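Local structure of bifunctional thiamine biosynthesis protein ThiDN (Methanocaldococcus jannaschii DSM 2661, 2PHP) at residues B[92-102]-B[159-170]. The protein probably phosphorylates hydroxymethylpyrimidine and its phosphate, then joins the diphosphate product to thiazole phosphate as thiamine phosphate, the last step in its C-terminal ThiN domain. Sequence-based numbering, arbitrary orientation.
Sequences EIRACMNIKYD and MIRVLGRDAIEV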
loop_
_atom_site.group_PDB
_atom_site.type_symbol
_atom_site.label_atom_id
_atom_site.label_comp_id
_atom_site.label_asym_id
_atom_site.label_seq_id
_atom_site.Cartn_x
_atom_site.Cartn_y
_atom_site.Cartn_z
ATOM N N GLU B 92 26.310 15.823 16.070
ATOM C CA GLU B 92 25.951 16.147 14.692
ATOM C C GLU B 92 25.300 14.951 13.995
ATOM O O GLU B 92 24.633 15.106 12.978
ATOM C CB GLU B 92 27.188 16.563 13.886
ATOM C CG GLU B 92 27.460 18.059 13.830
ATOM C CD GLU B 92 28.562 18.405 12.832
ATOM O OE1 GLU B 92 28.809 19.609 12.622
ATOM O OE2 GLU B 92 29.183 17.481 12.260
ATOM N N ILE B 93 25.508 13.760 14.537
ATOM C CA ILE B 93 24.944 12.542 13.950
ATOM C C ILE B 93 23.491 12.325 14.403
ATOM O O ILE B 93 23.238 12.006 15.561
ATOM C CB ILE B 93 25.813 11.327 14.333
ATOM C CG1 ILE B 93 27.226 11.516 13.771
ATOM C CG2 ILE B 93 25.201 10.034 13.798
ATOM C CD1 ILE B 93 27.278 11.590 12.240
ATOM N N ARG B 94 22.546 12.503 13.480
ATOM C CA ARG B 94 21.123 12.345 13.793
ATOM C C ARG B 94 20.397 11.255 12.990
ATOM O O ARG B 94 19.205 11.038 13.196
ATOM C CB ARG B 94 20.390 13.679 13.576
ATOM C CG ARG B 94 20.976 14.842 14.357
ATOM C CD ARG B 94 20.231 16.146 14.098
ATOM N NE ARG B 94 20.367 16.630 12.721
ATOM C CZ ARG B 94 19.431 16.503 11.785
ATOM N NH1 ARG B 94 18.285 15.911 12.074
ATOM N NH2 ARG B 94 19.644 16.966 10.556
ATOM N N ALA B 95 21.096 10.561 12.095
ATOM C CA ALA B 95 20.430 9.544 11.279
ATOM C C ALA B 95 21.156 8.218 11.108
ATOM O O ALA B 95 22.390 8.144 11.171
ATOM C CB ALA B 95 20.102 10.124 9.903
ATOM N N CYS B 96 20.369 7.175 10.857
ATOM C CA CYS B 96 20.900 5.831 10.674
ATOM C C CYS B 96 19.942 4.921 9.905
ATOM O O CYS B 96 18.718 5.034 10.022
ATOM C CB CYS B 96 21.206 5.210 12.040
ATOM S SG CYS B 96 21.747 3.476 11.997
HETATM N N MSE B 97 20.521 4.023 9.115
HETATM C CA MSE B 97 19.754 3.053 8.339
HETATM C C MSE B 97 20.490 1.722 8.392
HETATM O O MSE B 97 21.705 1.687 8.193
HETATM C CB MSE B 97 19.636 3.491 6.880
HETATM C CG MSE B 97 19.002 2.431 6.000
HETATM SE SE MSE B 97 18.710 3.043 4.200
HETATM C CE MSE B 97 17.613 1.597 3.526
ATOM N N ASN B 98 19.775 0.635 8.665
ATOM C CA ASN B 98 20.424 -0.670 8.707
ATOM C C ASN B 98 20.255 -1.357 7.360
ATOM O O ASN B 98 19.176 -1.312 6.775
ATOM C CB ASN B 98 19.851 -1.542 9.827
ATOM C CG ASN B 98 18.383 -1.890 9.619
ATOM O OD1 ASN B 98 17.516 -1.013 9.626
ATOM N ND2 ASN B 98 18.101 -3.179 9.432
ATOM N N ILE B 99 21.333 -1.965 6.862
ATOM C CA ILE B 99 21.297 -2.670 5.583
ATOM C C ILE B 99 21.946 -4.044 5.707
ATOM O O ILE B 99 22.640 -4.332 6.689
ATOM C CB ILE B 99 22.010 -1.873 4.467
ATOM C CG1 ILE B 99 23.513 -1.809 4.737
ATOM C CG2 ILE B 99 21.434 -0.463 4.388
ATOM C CD1 ILE B 99 24.276 -1.056 3.655
ATOM N N LYS B 100 21.703 -4.894 4.720
ATOM C CA LYS B 100 22.239 -6.241 4.739
ATOM C C LYS B 100 23.767 -6.271 4.832
ATOM O O LYS B 100 24.469 -5.452 4.230
ATOM C CB LYS B 100 21.762 -6.992 3.502
ATOM C CG LYS B 100 22.179 -8.440 3.447
ATOM C CD LYS B 100 21.836 -9.034 2.091
ATOM C CE LYS B 100 22.110 -10.530 2.059
ATOM N NZ LYS B 100 21.827 -11.066 0.704
ATOM N N TYR B 101 24.271 -7.223 5.607
ATOM C CA TYR B 101 25.702 -7.382 5.813
ATOM C C TYR B 101 26.355 -8.309 4.794
ATOM O O TYR B 101 25.722 -9.227 4.290
ATOM C CB TYR B 101 25.953 -7.942 7.210
ATOM C CG TYR B 101 27.368 -8.429 7.418
ATOM C CD1 TYR B 101 28.390 -7.543 7.770
ATOM C CD2 TYR B 101 27.688 -9.779 7.273
ATOM C CE1 TYR B 101 29.689 -7.990 7.979
ATOM C CE2 TYR B 101 28.982 -10.239 7.479
ATOM C CZ TYR B 101 29.978 -9.341 7.836
ATOM O OH TYR B 101 31.258 -9.794 8.077
ATOM N N ASP B 102 27.633 -8.067 4.515
ATOM C CA ASP B 102 28.412 -8.893 3.589
ATOM C C ASP B 102 29.900 -8.628 3.828
ATOM O O ASP B 102 30.368 -7.503 3.660
ATOM C CB ASP B 102 28.052 -8.576 2.136
ATOM C CG ASP B 102 28.860 -9.403 1.136
ATOM O OD1 ASP B 102 30.108 -9.301 1.129
ATOM O OD2 ASP B 102 28.247 -10.152 0.352
HETATM N N MSE B 159 24.717 -7.453 10.506
HETATM C CA MSE B 159 24.168 -6.188 10.020
HETATM C C MSE B 159 25.184 -5.083 9.762
HETATM O O MSE B 159 26.211 -5.005 10.427
HETATM C CB MSE B 159 23.158 -5.643 11.037
HETATM C CG MSE B 159 22.176 -4.626 10.468
HETATM SE SE MSE B 159 20.889 -5.551 9.334
HETATM C CE MSE B 159 20.237 -6.783 10.684
ATOM N N ILE B 160 24.879 -4.225 8.791
ATOM C CA ILE B 160 25.716 -3.067 8.496
ATOM C C ILE B 160 24.827 -1.864 8.791
ATOM O O ILE B 160 23.719 -1.756 8.267
ATOM C CB ILE B 160 26.145 -2.980 7.017
ATOM C CG1 ILE B 160 27.203 -4.039 6.703
ATOM C CG2 ILE B 160 26.705 -1.581 6.731
ATOM C CD1 ILE B 160 27.548 -4.128 5.233
ATOM N N ARG B 161 25.299 -0.970 9.644
ATOM C CA ARG B 161 24.531 0.216 9.984
ATOM C C ARG B 161 25.259 1.455 9.453
ATOM O O ARG B 161 26.419 1.694 9.785
ATOM C CB ARG B 161 24.337 0.272 11.504
ATOM C CG ARG B 161 23.738 -1.020 12.060
ATOM C CD ARG B 161 23.749 -1.087 13.578
ATOM N NE ARG B 161 23.198 -2.359 14.056
ATOM C CZ ARG B 161 23.866 -3.511 14.083
ATOM N NH1 ARG B 161 25.132 -3.572 13.671
ATOM N NH2 ARG B 161 23.256 -4.614 14.493
ATOM N N VAL B 162 24.576 2.215 8.598
ATOM C CA VAL B 162 25.123 3.426 8.001
ATOM C C VAL B 162 24.611 4.648 8.778
ATOM O O VAL B 162 23.404 4.822 8.947
ATOM C CB VAL B 162 24.712 3.528 6.501
ATOM C CG1 VAL B 162 25.247 4.808 5.885
ATOM C CG2 VAL B 162 25.240 2.308 5.731
ATOM N N LEU B 163 25.532 5.481 9.258
ATOM C CA LEU B 163 25.176 6.669 10.035
ATOM C C LEU B 163 25.527 7.951 9.284
ATOM O O LEU B 163 26.320 7.931 8.341
ATOM C CB LEU B 163 25.904 6.660 11.390
ATOM C CG LEU B 163 25.688 5.474 12.344
ATOM C CD1 LEU B 163 26.425 4.252 11.827
ATOM C CD2 LEU B 163 26.207 5.817 13.734
ATOM N N GLY B 164 24.942 9.067 9.707
ATOM C CA GLY B 164 25.210 10.335 9.049
ATOM C C GLY B 164 24.532 11.492 9.755
ATOM O O GLY B 164 23.846 11.291 10.760
ATOM N N ARG B 165 24.718 12.700 9.228
ATOM C CA ARG B 165 24.134 13.898 9.828
ATOM C C ARG B 165 22.614 13.928 9.716
ATOM O O ARG B 165 21.930 14.385 10.635
ATOM C CB ARG B 165 24.751 15.154 9.200
ATOM C CG ARG B 165 26.250 15.266 9.458
ATOM C CD ARG B 165 26.709 16.704 9.605
ATOM N NE ARG B 165 28.088 16.881 9.161
ATOM C CZ ARG B 165 28.587 16.366 8.038
ATOM N NH1 ARG B 165 27.815 15.642 7.228
ATOM N NH2 ARG B 165 29.865 16.557 7.728
ATOM N N ASP B 166 22.092 13.457 8.588
ATOM C CA ASP B 166 20.650 13.381 8.377
ATOM C C ASP B 166 20.334 12.227 7.436
ATOM O O ASP B 166 21.236 11.647 6.819
ATOM C CB ASP B 166 20.076 14.696 7.831
ATOM C CG ASP B 166 20.737 15.144 6.547
ATOM O OD1 ASP B 166 20.859 14.327 5.603
ATOM O OD2 ASP B 166 21.121 16.329 6.482
ATOM N N ALA B 167 19.051 11.893 7.335
ATOM C CA ALA B 167 18.613 10.776 6.508
ATOM C C ALA B 167 19.072 10.835 5.052
ATOM O O ALA B 167 19.383 9.801 4.461
ATOM C CB ALA B 167 17.088 10.646 6.572
ATOM N N ILE B 168 19.101 12.032 4.475
ATOM C CA ILE B 168 19.512 12.182 3.088
ATOM C C ILE B 168 20.984 11.835 2.926
ATOM O O ILE B 168 21.374 11.187 1.956
ATOM C CB ILE B 168 19.282 13.619 2.575
ATOM C CG1 ILE B 168 17.806 14.001 2.737
ATOM C CG2 ILE B 168 19.686 13.710 1.101
ATOM C CD1 ILE B 168 17.475 15.433 2.334
ATOM N N GLU B 169 21.798 12.260 3.885
ATOM C CA GLU B 169 23.219 11.973 3.838
ATOM C C GLU B 169 23.433 10.465 3.956
ATOM O O GLU B 169 24.317 9.901 3.312
ATOM C CB GLU B 169 23.947 12.681 4.977
ATOM C CG GLU B 169 25.449 12.748 4.767
ATOM C CD GLU B 169 26.171 13.459 5.892
ATOM O OE1 GLU B 169 26.306 12.862 6.985
ATOM O OE2 GLU B 169 26.597 14.618 5.681
ATOM N N VAL B 170 22.614 9.818 4.780
ATOM C CA VAL B 170 22.718 8.380 4.970
ATOM C C VAL B 170 22.390 7.635 3.674
ATOM O O VAL B 170 23.105 6.709 3.276
ATOM C CB VAL B 170 21.776 7.906 6.093
ATOM C CG1 VAL B 170 21.663 6.384 6.079
ATOM C CG2 VAL B 170 22.310 8.371 7.434
HETATM O O HOH W 1 18.866 18.426 7.830
#
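Ile99 CG1 sits between its own backbone N and carbonyl carbon (chi1 68°), which lays it against Ile160 CB at 3.7 Å. Ile160 CG2 packs on Ile99 CG1 and CD1. Ile160 turns CG1 beside its backbone N (chi1 -73°). That branch lies at the edge of the Tyr101 ring, 3.9 Å from Tyr101 CD1; Ile160 CD1 reaches Lys100 O. An alanine in place of Ile160 would keep CB but would probably open a gap where CG2 met Ile99 and leave the edge of the Tyr101 ring without CG1.

Strands 95-100 and 159-164 are antiparallel neighbours in the central mixed sheet of the ThiN domain. Three hydrogen-bonded pairs join them, Ala95 with Gly164, Met97 with Val162 and Ile99 with Ile160; Cys96-Leu163 and Asn98-Arg161 are the non-hydrogen-bonded pairs between. The bond from Ile99 N to Ile160 O is nearly straight, 2.8 Å and 176°. At the other end Arg94 and Ala95 both face Gly164, a classic beta bulge. Helix 167-185 then folds back over Ala95 and Met97; Val170 CG1 lies 3.6 Å from Met97 CB. Asp166 OD1 caps this helix, accepting from Glu169 N.

Arg165 O lies over one face of the Arg94 guanidinium, whose NH1 donates to Ser40 O and forms a salt bridge with Glu39. Glu92 OE2 takes a weak, bent bond from Arg165 NE, 3.3 Å, in a salt bridge between two exposed residues. Backbone bonds and, beside Ala95, Met97 and Ile99, apolar side chains hold the contact; its cross-strand salt bridge lies at the bulge end, while buried Asn98 and Arg161 find polar partners in Asn36 and Asp150.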